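Local coordinates for protein lactococcal phage P2 ORF15 (Lactococcus phage p2, PDB 2WZP) that probably serves as the distal tail protein of the virion, a ring-forming baseplate component that links the tail tube to the receptor-binding parts, at residues M[37-42]-M[119-124]; M[52-57]-M[108-113]; M[93-96]-M[102-105]; M[265-270]-M[276-281]. All blocks are in the same frame, centred on the assembly; numbering follows the deposited sequence.

Contact 1: M[37-42]-M[119-124]; sequences TNLDGT and FVTLEY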
loop_
_atom_site.group_PDB
_atom_site.type_symbol
_atom_site.label_atom_id
_atom_site.label_comp_id
_atom_site.label_asym_id
_atom_site.label_seq_id
_atom_site.Cartn_x
_atom_site.Cartn_y
_atom_site.Cartn_z
ATOM N N THR M 37 -18.201 37.933 -8.116
ATOM C CA THR M 37 -19.611 37.558 -7.936
ATOM C C THR M 37 -20.471 38.097 -9.092
ATOM O O THR M 37 -21.566 37.582 -9.335
ATOM C CB THR M 37 -20.157 37.967 -6.561
ATOM O OG1 THR M 37 -20.010 39.371 -6.400
ATOM C CG2 THR M 37 -19.493 37.198 -5.402
ATOM N N ASN M 38 -19.965 39.114 -9.823
ATOM C CA ASN M 38 -20.665 39.688 -10.961
ATOM C C ASN M 38 -19.741 40.509 -11.841
ATOM O O ASN M 38 -19.828 41.741 -11.864
ATOM C CB ASN M 38 -21.862 40.493 -10.495
ATOM C CG ASN M 38 -22.801 40.908 -11.590
ATOM O OD1 ASN M 38 -22.721 40.497 -12.760
ATOM N ND2 ASN M 38 -23.688 41.789 -11.231
ATOM N N LEU M 39 -18.882 39.825 -12.612
ATOM C CA LEU M 39 -17.935 40.473 -13.523
ATOM C C LEU M 39 -18.625 41.537 -14.366
ATOM O O LEU M 39 -19.655 41.263 -14.984
ATOM C CB LEU M 39 -17.309 39.423 -14.437
ATOM C CG LEU M 39 -15.855 39.553 -14.917
ATOM C CD1 LEU M 39 -15.761 39.339 -16.380
ATOM C CD2 LEU M 39 -15.150 40.771 -14.419
ATOM N N ASP M 40 -18.109 42.764 -14.341
ATOM C CA ASP M 40 -18.655 43.867 -15.132
ATOM C C ASP M 40 -20.014 44.459 -14.679
ATOM O O ASP M 40 -20.569 45.343 -15.349
ATOM C CB ASP M 40 -18.536 43.612 -16.657
ATOM C CG ASP M 40 -17.129 43.673 -17.271
ATOM O OD1 ASP M 40 -16.166 44.068 -16.555
ATOM O OD2 ASP M 40 -17.004 43.404 -18.482
ATOM N N GLY M 41 -20.464 44.047 -13.490
ATOM C CA GLY M 41 -21.646 44.589 -12.840
ATOM C C GLY M 41 -21.200 45.527 -11.739
ATOM O O GLY M 41 -20.185 45.258 -11.091
ATOM N N THR M 42 -21.946 46.634 -11.509
ATOM C CA THR M 42 -21.637 47.616 -10.464
ATOM C C THR M 42 -21.603 47.035 -9.035
ATOM O O THR M 42 -20.970 47.628 -8.160
ATOM C CB THR M 42 -22.545 48.863 -10.548
ATOM O OG1 THR M 42 -23.912 48.501 -10.332
ATOM C CG2 THR M 42 -22.380 49.635 -11.838
ATOM N N PHE M 119 -23.931 31.814 -11.156
ATOM C CA PHE M 119 -22.556 31.426 -11.453
ATOM C C PHE M 119 -21.653 32.545 -10.899
ATOM O O PHE M 119 -22.104 33.659 -10.602
ATOM C CB PHE M 119 -22.324 31.233 -12.992
ATOM C CG PHE M 119 -22.350 32.522 -13.780
ATOM C CD1 PHE M 119 -21.171 33.185 -14.096
ATOM C CD2 PHE M 119 -23.560 33.126 -14.125
ATOM C CE1 PHE M 119 -21.196 34.422 -14.764
ATOM C CE2 PHE M 119 -23.583 34.346 -14.802
ATOM C CZ PHE M 119 -22.400 34.989 -15.111
ATOM N N VAL M 120 -20.378 32.235 -10.820
ATOM C CA VAL M 120 -19.299 33.061 -10.325
ATOM C C VAL M 120 -18.197 33.021 -11.427
ATOM O O VAL M 120 -18.195 32.113 -12.286
ATOM C CB VAL M 120 -18.924 32.465 -8.936
ATOM C CG1 VAL M 120 -17.517 31.877 -8.855
ATOM C CG2 VAL M 120 -19.190 33.445 -7.826
ATOM N N THR M 121 -17.320 34.038 -11.455
ATOM C CA THR M 121 -16.266 34.124 -12.478
ATOM C C THR M 121 -14.870 34.090 -11.879
ATOM O O THR M 121 -14.519 34.944 -11.051
ATOM C CB THR M 121 -16.473 35.384 -13.359
ATOM O OG1 THR M 121 -17.708 35.267 -14.050
ATOM C CG2 THR M 121 -15.380 35.569 -14.373
ATOM N N LEU M 122 -14.063 33.136 -12.336
ATOM C CA LEU M 122 -12.665 33.049 -11.944
ATOM C C LEU M 122 -11.813 33.860 -12.941
ATOM O O LEU M 122 -11.929 33.691 -14.156
ATOM C CB LEU M 122 -12.199 31.577 -11.893
ATOM C CG LEU M 122 -10.709 31.309 -11.631
ATOM C CD1 LEU M 122 -10.380 31.451 -10.144
ATOM C CD2 LEU M 122 -10.342 29.934 -12.129
ATOM N N GLU M 123 -10.994 34.758 -12.412
ATOM C CA GLU M 123 -10.041 35.538 -13.189
ATOM C C GLU M 123 -8.688 34.821 -13.054
ATOM O O GLU M 123 -8.281 34.465 -11.960
ATOM C CB GLU M 123 -9.976 36.967 -12.663
ATOM C CG GLU M 123 -8.992 37.841 -13.404
ATOM C CD GLU M 123 -8.908 39.261 -12.889
ATOM O OE1 GLU M 123 -9.938 39.800 -12.420
ATOM O OE2 GLU M 123 -7.803 39.841 -12.969
ATOM N N TYR M 124 -8.039 34.553 -14.163
ATOM C CA TYR M 124 -6.756 33.852 -14.227
ATOM C C TYR M 124 -5.799 34.799 -14.950
ATOM O O TYR M 124 -5.953 35.060 -16.148
ATOM C CB TYR M 124 -6.938 32.525 -14.987
ATOM C CG TYR M 124 -5.709 31.679 -15.242
ATOM C CD1 TYR M 124 -4.633 31.686 -14.357
ATOM C CD2 TYR M 124 -5.668 30.781 -16.305
ATOM C CE1 TYR M 124 -3.535 30.843 -14.544
ATOM C CE2 TYR M 124 -4.595 29.908 -16.481
ATOM C CZ TYR M 124 -3.523 29.948 -15.603
ATOM O OH TYR M 124 -2.474 29.077 -15.787
HETATM O O HOH W 1 -21.816 36.055 -11.406
HETATM O O HOH W 2 -19.578 37.077 -13.126
#
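T121 OG1 is gripped from two directions: a water 2.8 Å from it donates to the oxygen, and D134 OD1 on strand 130-140 is hydrogen-bonded to it as well. The same water accepts the backbone N-H of L39, its oxygen 2.9 Å from L39 N, so the loop 37-42 is tied to the strand through solvent, with no direct hydrogen bond between the two segments. T121 makes two kinds of contact with L39, one through this water and one through its methyl. With chi1 at -63°, OG1 lies beside its own backbone N and takes the water, while the methyl CG2 is swung anti to that N and meets the L39 branch point, CG2 to L39 CG being 4.0 Å. The two side chains cross at about a right angle. A second water joins the carbonyls T37 O and F119 O, donating to each, and sits over the centre of one face of the F119 ring. V120 CG2 reaches the backbone of T37, 4.1 Å from T37 CA. The loop folds back in a type II turn from N38 to G41, closed by G41 N to N38 O at 2.9 Å. T121 also pairs through its backbone with H36 of strand 32-36. L39 packs on Y165 and Y167 of strand 165-173, and D40 forms a salt bridge with K318 on strand 312-322, placing the loop where the two large sheets come close.

Contact 2: M[52-57]-M[108-113]; sequences GKVRFY and KDFVND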
loop_
_atom_site.group_PDB
_atom_site.type_symbol
_atom_site.label_atom_id
_atom_site.label_comp_id
_atom_site.label_asym_id
_atom_site.label_seq_id
_atom_site.Cartn_x
_atom_site.Cartn_y
_atom_site.Cartn_z
ATOM N N GLY M 52 -5.579 37.223 -0.519
ATOM C CA GLY M 52 -6.563 37.506 0.518
ATOM C C GLY M 52 -6.582 36.537 1.679
ATOM O O GLY M 52 -5.677 35.711 1.834
ATOM N N LYS M 53 -7.637 36.620 2.495
ATOM C CA LYS M 53 -7.808 35.792 3.687
ATOM C C LYS M 53 -8.379 34.423 3.353
ATOM O O LYS M 53 -8.311 33.503 4.165
ATOM C CB LYS M 53 -8.639 36.527 4.746
ATOM C CG LYS M 53 -8.009 37.852 5.179
ATOM C CD LYS M 53 -7.601 37.864 6.643
ATOM C CE LYS M 53 -7.543 39.280 7.142
ATOM N NZ LYS M 53 -7.499 39.332 8.625
ATOM N N VAL M 54 -8.943 34.302 2.147
ATOM C CA VAL M 54 -9.468 33.071 1.573
ATOM C C VAL M 54 -8.626 32.878 0.302
ATOM O O VAL M 54 -8.635 33.761 -0.567
ATOM C CB VAL M 54 -10.983 33.173 1.260
ATOM C CG1 VAL M 54 -11.439 32.008 0.390
ATOM C CG2 VAL M 54 -11.802 33.217 2.535
ATOM N N ARG M 55 -7.878 31.747 0.209
ATOM C CA ARG M 55 -7.015 31.433 -0.942
ATOM C C ARG M 55 -7.273 30.084 -1.599
ATOM O O ARG M 55 -7.689 29.130 -0.934
ATOM C CB ARG M 55 -5.541 31.522 -0.540
ATOM C CG ARG M 55 -5.151 32.893 -0.047
ATOM C CD ARG M 55 -3.680 32.995 0.196
ATOM N NE ARG M 55 -3.409 34.075 1.136
ATOM C CZ ARG M 55 -2.207 34.354 1.615
ATOM N NH1 ARG M 55 -1.152 33.652 1.227
ATOM N NH2 ARG M 55 -2.045 35.355 2.467
ATOM N N PHE M 56 -6.966 30.004 -2.909
ATOM C CA PHE M 56 -7.057 28.789 -3.723
ATOM C C PHE M 56 -5.647 28.370 -4.058
ATOM O O PHE M 56 -4.824 29.210 -4.442
ATOM C CB PHE M 56 -7.790 29.047 -5.044
ATOM C CG PHE M 56 -9.296 29.129 -5.048
ATOM C CD1 PHE M 56 -10.032 28.978 -3.864
ATOM C CD2 PHE M 56 -9.984 29.363 -6.231
ATOM C CE1 PHE M 56 -11.420 29.085 -3.869
ATOM C CE2 PHE M 56 -11.378 29.454 -6.239
ATOM C CZ PHE M 56 -12.083 29.323 -5.056
ATOM N N TYR M 57 -5.373 27.074 -3.933
ATOM C CA TYR M 57 -4.088 26.470 -4.247
ATOM C C TYR M 57 -4.337 25.231 -5.070
ATOM O O TYR M 57 -5.377 24.592 -4.937
ATOM C CB TYR M 57 -3.358 26.038 -2.956
ATOM C CG TYR M 57 -2.953 27.178 -2.047
ATOM C CD1 TYR M 57 -1.750 27.847 -2.233
ATOM C CD2 TYR M 57 -3.759 27.571 -0.979
ATOM C CE1 TYR M 57 -1.373 28.907 -1.406
ATOM C CE2 TYR M 57 -3.379 28.615 -0.125
ATOM C CZ TYR M 57 -2.181 29.281 -0.344
ATOM O OH TYR M 57 -1.764 30.308 0.481
ATOM N N LYS M 108 -18.099 31.022 5.754
ATOM C CA LYS M 108 -19.524 31.319 5.608
ATOM C C LYS M 108 -19.766 32.375 4.529
ATOM O O LYS M 108 -20.621 32.172 3.665
ATOM C CB LYS M 108 -20.104 31.774 6.952
ATOM C CG LYS M 108 -21.616 31.801 6.998
ATOM C CD LYS M 108 -22.109 32.236 8.366
ATOM C CE LYS M 108 -23.578 32.608 8.350
ATOM N NZ LYS M 108 -23.852 33.816 7.518
ATOM N N ASP M 109 -19.003 33.481 4.548
ATOM C CA ASP M 109 -19.172 34.550 3.567
ATOM C C ASP M 109 -18.742 34.159 2.179
ATOM O O ASP M 109 -19.470 34.440 1.233
ATOM C CB ASP M 109 -18.473 35.844 4.015
ATOM C CG ASP M 109 -19.073 36.537 5.232
ATOM O OD1 ASP M 109 -20.130 36.052 5.750
ATOM O OD2 ASP M 109 -18.511 37.557 5.655
ATOM N N PHE M 110 -17.582 33.504 2.039
ATOM C CA PHE M 110 -17.084 33.077 0.741
ATOM C C PHE M 110 -18.027 32.118 0.038
ATOM O O PHE M 110 -18.358 32.336 -1.125
ATOM C CB PHE M 110 -15.704 32.445 0.880
ATOM C CG PHE M 110 -15.058 32.113 -0.438
ATOM C CD1 PHE M 110 -14.635 33.122 -1.292
ATOM C CD2 PHE M 110 -14.870 30.793 -0.825
ATOM C CE1 PHE M 110 -14.047 32.821 -2.512
ATOM C CE2 PHE M 110 -14.276 30.491 -2.047
ATOM C CZ PHE M 110 -13.860 31.508 -2.877
ATOM N N VAL M 111 -18.447 31.056 0.736
ATOM C CA VAL M 111 -19.313 30.019 0.179
ATOM C C VAL M 111 -20.698 30.567 -0.150
ATOM O O VAL M 111 -21.180 30.337 -1.269
ATOM C CB VAL M 111 -19.324 28.710 1.021
ATOM C CG1 VAL M 111 -20.267 27.670 0.426
ATOM C CG2 VAL M 111 -17.915 28.137 1.166
ATOM N N ASN M 112 -21.301 31.352 0.775
ATOM C CA ASN M 112 -22.628 31.929 0.528
ATOM C C ASN M 112 -22.628 32.990 -0.528
ATOM O O ASN M 112 -23.666 33.197 -1.149
ATOM C CB ASN M 112 -23.357 32.365 1.796
ATOM C CG ASN M 112 -23.771 31.216 2.680
ATOM O OD1 ASN M 112 -24.564 30.348 2.316
ATOM N ND2 ASN M 112 -23.245 31.180 3.869
ATOM N N ASP M 113 -21.476 33.629 -0.779
ATOM C CA ASP M 113 -21.335 34.610 -1.850
ATOM C C ASP M 113 -21.386 33.907 -3.183
ATOM O O ASP M 113 -21.996 34.429 -4.107
ATOM C CB ASP M 113 -20.024 35.390 -1.721
ATOM C CG ASP M 113 -20.083 36.593 -0.805
ATOM O OD1 ASP M 113 -21.155 36.822 -0.176
ATOM O OD2 ASP M 113 -19.051 37.271 -0.666
#
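V54 and F110 mark the closest approach of the two backbones, 7.7 Å between V54 CA and F110 CA, a spacing that lets side chains fill the gap between strand 54-57 and helix 100-115 without any hydrogen bond across it. The V54 CG1 methyl is the first filler. Placed anti to its backbone N (chi1 168°), it sits over the middle of the F110 ring face in a CH-pi contact, 3.7 Å from the ring centroid and only 9° off the normal. F56 approaches F110 from another quarter: its CZ lies at the F110 edge, in that ring's plane, 3.6 Å from F110 CZ. The two ring planes are turned by 83°, with centroids 5.7 Å apart. One phenyl group is thus held on a face and at its rim by neighbours two apart on the strand. R55, between them, points away from the helix and sends NE to G52 O at 2.9 Å, nearly straight and in the guanidinium plane. Around the apolar centre, F56 stacks on F91, W47 meets F110 edge-to-face, and L93 of strand 89-95 and I156 of strand 153-163 also touch both phenylalanines, so the helix packs across several strands of the seven-stranded sheet.

Contact 3: M[93-96]-M[102-105]; sequences LETF and ENYQ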
loop_
_atom_site.group_PDB
_atom_site.type_symbol
_atom_site.label_atom_id
_atom_site.label_comp_id
_atom_site.label_asym_id
_atom_site.label_seq_id
_atom_site.Cartn_x
_atom_site.Cartn_y
_atom_site.Cartn_z
ATOM N N LEU M 93 -8.812 24.898 -0.694
ATOM C CA LEU M 93 -9.342 26.157 -0.170
ATOM C C LEU M 93 -8.818 26.293 1.254
ATOM O O LEU M 93 -9.046 25.429 2.106
ATOM C CB LEU M 93 -10.895 26.162 -0.276
ATOM C CG LEU M 93 -11.750 27.214 0.466
ATOM C CD1 LEU M 93 -11.760 28.509 -0.269
ATOM C CD2 LEU M 93 -13.182 26.800 0.486
ATOM N N GLU M 94 -8.004 27.313 1.461
ATOM C CA GLU M 94 -7.362 27.591 2.730
ATOM C C GLU M 94 -7.742 28.978 3.243
ATOM O O GLU M 94 -7.858 29.925 2.438
ATOM C CB GLU M 94 -5.851 27.451 2.567
ATOM C CG GLU M 94 -5.372 26.020 2.764
ATOM C CD GLU M 94 -3.869 25.817 2.837
ATOM O OE1 GLU M 94 -3.148 26.740 3.285
ATOM O OE2 GLU M 94 -3.414 24.709 2.471
ATOM N N THR M 95 -7.977 29.095 4.573
ATOM C CA THR M 95 -8.319 30.389 5.209
ATOM C C THR M 95 -7.193 30.921 6.088
ATOM O O THR M 95 -6.380 30.141 6.594
ATOM C CB THR M 95 -9.702 30.425 5.856
ATOM O OG1 THR M 95 -9.691 29.728 7.106
ATOM C CG2 THR M 95 -10.821 29.929 4.919
ATOM N N PHE M 96 -7.092 32.262 6.195
ATOM C CA PHE M 96 -6.019 32.949 6.922
ATOM C C PHE M 96 -6.542 33.972 7.948
ATOM O O PHE M 96 -5.940 35.026 8.149
ATOM C CB PHE M 96 -4.965 33.518 5.934
ATOM C CG PHE M 96 -4.411 32.461 4.996
ATOM C CD1 PHE M 96 -3.198 31.829 5.262
ATOM C CD2 PHE M 96 -5.116 32.072 3.861
ATOM C CE1 PHE M 96 -2.708 30.817 4.412
ATOM C CE2 PHE M 96 -4.642 31.040 3.038
ATOM C CZ PHE M 96 -3.433 30.429 3.307
ATOM N N GLU M 102 -13.126 34.805 13.030
ATOM C CA GLU M 102 -12.788 35.283 11.685
ATOM C C GLU M 102 -12.799 34.172 10.633
ATOM O O GLU M 102 -13.332 34.388 9.553
ATOM C CB GLU M 102 -11.467 36.052 11.651
ATOM C CG GLU M 102 -11.255 36.718 10.304
ATOM C CD GLU M 102 -10.068 37.634 10.104
ATOM O OE1 GLU M 102 -9.105 37.585 10.904
ATOM O OE2 GLU M 102 -10.105 38.395 9.112
ATOM N N ASN M 103 -12.270 32.984 10.956
ATOM C CA ASN M 103 -12.226 31.843 10.035
ATOM C C ASN M 103 -13.587 31.244 9.724
ATOM O O ASN M 103 -13.831 30.866 8.590
ATOM C CB ASN M 103 -11.208 30.798 10.486
ATOM C CG ASN M 103 -9.798 31.206 10.174
ATOM O OD1 ASN M 103 -9.444 31.500 9.026
ATOM N ND2 ASN M 103 -8.972 31.289 11.193
ATOM N N TYR M 104 -14.485 31.202 10.703
ATOM C CA TYR M 104 -15.856 30.741 10.494
ATOM C C TYR M 104 -16.580 31.743 9.593
ATOM O O TYR M 104 -17.241 31.329 8.639
ATOM C CB TYR M 104 -16.583 30.614 11.833
ATOM C CG TYR M 104 -16.386 29.275 12.514
ATOM C CD1 TYR M 104 -16.747 28.088 11.880
ATOM C CD2 TYR M 104 -15.906 29.196 13.816
ATOM C CE1 TYR M 104 -16.591 26.857 12.509
ATOM C CE2 TYR M 104 -15.731 27.967 14.450
ATOM C CZ TYR M 104 -16.091 26.802 13.797
ATOM O OH TYR M 104 -15.937 25.592 14.421
ATOM N N GLN M 105 -16.380 33.053 9.849
ATOM C CA GLN M 105 -16.952 34.156 9.088
ATOM C C GLN M 105 -16.485 34.137 7.627
ATOM O O GLN M 105 -17.317 34.271 6.727
ATOM C CB GLN M 105 -16.620 35.499 9.749
ATOM C CG GLN M 105 -17.463 36.663 9.227
ATOM C CD GLN M 105 -18.879 36.548 9.701
ATOM O OE1 GLN M 105 -19.164 36.764 10.870
ATOM N NE2 GLN M 105 -19.800 36.215 8.804
#
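T95 and N103 run past each other in opposite directions where a strand-loop-helix connection, strand 89-95 into helix 100-115, brings sheet and helix together again. T95 points its CB toward the helix, and chi1 of 77° puts OG1 between its backbone N and carbonyl carbon, while the methyl CG2 stands beside the N. N103 leaves the helix obliquely, but its amide end turns back toward the strand. The threonine hydroxyl therefore arrives at the amide oxygen as a donor, and it does so from above the amide plane, 48° out of it, with a C=O...donor angle of 119°. The asparagine is held on both its polar atoms: OD1 also bonds to G97 N, in the connecting loop, and ND2 bonds to N149 O in another loop. T95 OG1 is hydrogen-bonded in turn to F152 N, so a polar chain runs from that backbone through the threonine to the helix. This probably fixes the rotation of the buried amide and helps hold the first turn of the helix over the end of the strand. At the centre of this network, T95 OG1 lies 2.6 Å from N103 OD1.

Contact 4: M[265-270]-M[276-281]; sequences YILINT and TYQGWK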
loop_
_atom_site.group_PDB
_atom_site.type_symbol
_atom_site.label_atom_id
_atom_site.label_comp_id
_atom_site.label_asym_id
_atom_site.label_seq_id
_atom_site.Cartn_x
_atom_site.Cartn_y
_atom_site.Cartn_z
ATOM N N TYR M 265 -33.978 51.039 -29.464
ATOM C CA TYR M 265 -32.883 50.115 -29.674
ATOM C C TYR M 265 -33.352 48.716 -29.335
ATOM O O TYR M 265 -34.366 48.564 -28.640
ATOM C CB TYR M 265 -31.645 50.478 -28.856
ATOM C CG TYR M 265 -31.827 50.473 -27.357
ATOM C CD1 TYR M 265 -32.177 51.640 -26.674
ATOM C CD2 TYR M 265 -31.509 49.345 -26.601
ATOM C CE1 TYR M 265 -32.292 51.656 -25.285
ATOM C CE2 TYR M 265 -31.622 49.349 -25.212
ATOM C CZ TYR M 265 -32.024 50.503 -24.559
ATOM O OH TYR M 265 -32.117 50.513 -23.188
ATOM N N ILE M 266 -32.627 47.704 -29.837
ATOM C CA ILE M 266 -32.893 46.291 -29.603
ATOM C C ILE M 266 -31.679 45.695 -28.913
ATOM O O ILE M 266 -30.559 45.902 -29.366
ATOM C CB ILE M 266 -33.143 45.570 -30.954
ATOM C CG1 ILE M 266 -34.388 46.151 -31.687
ATOM C CG2 ILE M 266 -33.229 44.027 -30.769
ATOM C CD1 ILE M 266 -34.468 45.783 -33.212
ATOM N N LEU M 267 -31.889 44.923 -27.853
ATOM C CA LEU M 267 -30.801 44.242 -27.154
ATOM C C LEU M 267 -30.833 42.762 -27.500
ATOM O O LEU M 267 -31.881 42.122 -27.421
ATOM C CB LEU M 267 -30.874 44.481 -25.634
ATOM C CG LEU M 267 -29.711 43.941 -24.784
ATOM C CD1 LEU M 267 -29.473 44.817 -23.575
ATOM C CD2 LEU M 267 -29.981 42.548 -24.322
ATOM N N ILE M 268 -29.690 42.237 -27.919
ATOM C CA ILE M 268 -29.525 40.819 -28.258
ATOM C C ILE M 268 -28.422 40.183 -27.413
ATOM O O ILE M 268 -27.461 40.864 -27.075
ATOM C CB ILE M 268 -29.391 40.504 -29.779
ATOM C CG1 ILE M 268 -28.141 41.150 -30.398
ATOM C CG2 ILE M 268 -30.669 40.909 -30.554
ATOM C CD1 ILE M 268 -27.807 40.696 -31.822
ATOM N N ASN M 269 -28.584 38.893 -27.044
ATOM C CA ASN M 269 -27.569 38.143 -26.322
ATOM C C ASN M 269 -27.676 36.692 -26.680
ATOM O O ASN M 269 -28.671 36.049 -26.349
ATOM C CB ASN M 269 -27.636 38.357 -24.816
ATOM C CG ASN M 269 -26.400 37.871 -24.113
ATOM O OD1 ASN M 269 -25.593 37.047 -24.625
ATOM N ND2 ASN M 269 -26.252 38.341 -22.905
ATOM N N THR M 270 -26.655 36.173 -27.381
ATOM C CA THR M 270 -26.638 34.779 -27.861
ATOM C C THR M 270 -26.124 33.763 -26.822
ATOM O O THR M 270 -26.036 32.568 -27.124
ATOM C CB THR M 270 -25.911 34.669 -29.185
ATOM O OG1 THR M 270 -24.543 34.994 -28.990
ATOM C CG2 THR M 270 -26.500 35.555 -30.257
ATOM N N THR M 276 -31.294 36.525 -24.853
ATOM C CA THR M 276 -32.212 37.672 -24.861
ATOM C C THR M 276 -32.320 38.295 -26.256
ATOM O O THR M 276 -31.299 38.510 -26.914
ATOM C CB THR M 276 -31.666 38.759 -23.901
ATOM O OG1 THR M 276 -31.380 38.202 -22.623
ATOM C CG2 THR M 276 -32.587 39.917 -23.748
ATOM N N TYR M 277 -33.565 38.619 -26.681
ATOM C CA TYR M 277 -33.875 39.362 -27.904
ATOM C C TYR M 277 -34.987 40.350 -27.489
ATOM O O TYR M 277 -36.173 40.010 -27.491
ATOM C CB TYR M 277 -34.282 38.433 -29.065
ATOM C CG TYR M 277 -33.290 37.315 -29.290
ATOM C CD1 TYR M 277 -32.104 37.538 -29.983
ATOM C CD2 TYR M 277 -33.516 36.044 -28.771
ATOM C CE1 TYR M 277 -31.166 36.521 -30.156
ATOM C CE2 TYR M 277 -32.602 35.012 -28.968
ATOM C CZ TYR M 277 -31.418 35.258 -29.642
ATOM O OH TYR M 277 -30.505 34.241 -29.798
ATOM N N GLN M 278 -34.600 41.526 -27.019
ATOM C CA GLN M 278 -35.616 42.415 -26.522
ATOM C C GLN M 278 -35.519 43.838 -27.088
ATOM O O GLN M 278 -34.432 44.392 -27.156
ATOM C CB GLN M 278 -35.653 42.390 -24.964
ATOM C CG GLN M 278 -34.390 42.985 -24.357
ATOM C CD GLN M 278 -34.297 43.145 -22.870
ATOM O OE1 GLN M 278 -33.257 43.616 -22.370
ATOM N NE2 GLN M 278 -35.355 42.800 -22.132
ATOM N N GLY M 279 -36.660 44.399 -27.479
ATOM C CA GLY M 279 -36.740 45.762 -27.968
ATOM C C GLY M 279 -37.054 46.733 -26.842
ATOM O O GLY M 279 -37.829 46.413 -25.928
ATOM N N TRP M 280 -36.430 47.922 -26.878
ATOM C CA TRP M 280 -36.643 48.934 -25.834
ATOM C C TRP M 280 -37.269 50.200 -26.397
ATOM O O TRP M 280 -36.786 50.744 -27.398
ATOM C CB TRP M 280 -35.346 49.256 -25.075
ATOM C CG TRP M 280 -34.898 48.166 -24.150
ATOM C CD1 TRP M 280 -34.124 47.091 -24.461
ATOM C CD2 TRP M 280 -35.104 48.115 -22.736
ATOM N NE1 TRP M 280 -33.840 46.366 -23.325
ATOM C CE2 TRP M 280 -34.474 46.944 -22.262
ATOM C CE3 TRP M 280 -35.772 48.943 -21.819
ATOM C CZ2 TRP M 280 -34.502 46.576 -20.914
ATOM C CZ3 TRP M 280 -35.808 48.576 -20.484
ATOM C CH2 TRP M 280 -35.204 47.390 -20.048
ATOM N N LYS M 281 -38.393 50.614 -25.819
ATOM C CA LYS M 281 -39.072 51.823 -26.263
ATOM C C LYS M 281 -39.298 52.635 -25.018
ATOM O O LYS M 281 -40.179 52.331 -24.213
ATOM C CB LYS M 281 -40.368 51.523 -27.032
ATOM C CG LYS M 281 -40.797 52.704 -27.883
ATOM C CD LYS M 281 -42.060 52.462 -28.704
ATOM C CE LYS M 281 -42.542 53.745 -29.358
ATOM N NZ LYS M 281 -41.489 54.417 -30.189
#
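Y265 and W280 lie side by side and point the same way, so the W280 CB end lies over the tyrosine ring and Y265 OH over one face of the indole, toward its rim. W280 CB is 3.8 Å from the centroid of the Y265 ring, and Y265 CE2 is 3.5 Å from W280 CD1. The planes of the phenol and the five-membered ring differ by 18° but are slid apart, with little overlap. Y265 reaches this place because chi1 of 61° carries its ring between backbone N and carbonyl carbon. On the same face L267 CD2 meets T276 CG2 at 3.7 Å, while the Q278 side chain runs alongside L267 and its OE1 takes a weak bond from W280 NE1. On the other face I268 CG2 touches the edge of the Y277 ring, 3.7 Å from Y277 CD1. Behind these side chains the antiparallel backbones are laced by six hydrogen bonds, of which Y265 N to W280 O is weak; L267 N to Q278 O, at 2.7 Å, is nearly straight. Farther out, F257 of strand 251-257 packs on I266, I268 and Y277, whereas Y265, L267 and W280 meet a chain of another protein. Strands 224-233 and 284-287 flank the pair. It is a regular beta hairpin in a six-stranded antiparallel sheet, consistent with the galectin-like beta-sandwich described for Dit C-terminal domains.

In the fold
Contacts 2 and 3 hold the same helix, 100-115, to neighbouring strands, and they meet directly: K53 NZ makes a salt bridge with E102 OE2 at 2.8 Å. Both are buried, yet one relies on aromatic and methyl packing and the other on polar bonding near the helix start. Contact 1 joins the same seven-stranded sheet from farther along and is only partly buried, which suits its water-mediated links; T37 CG2 touches D113 O of contact 2. Contact 4 stands apart in the other large sheet, its centre about 23 Å from that of contact 1. Also buried, it alone is built on continuous strand-to-strand backbone hydrogen bonding.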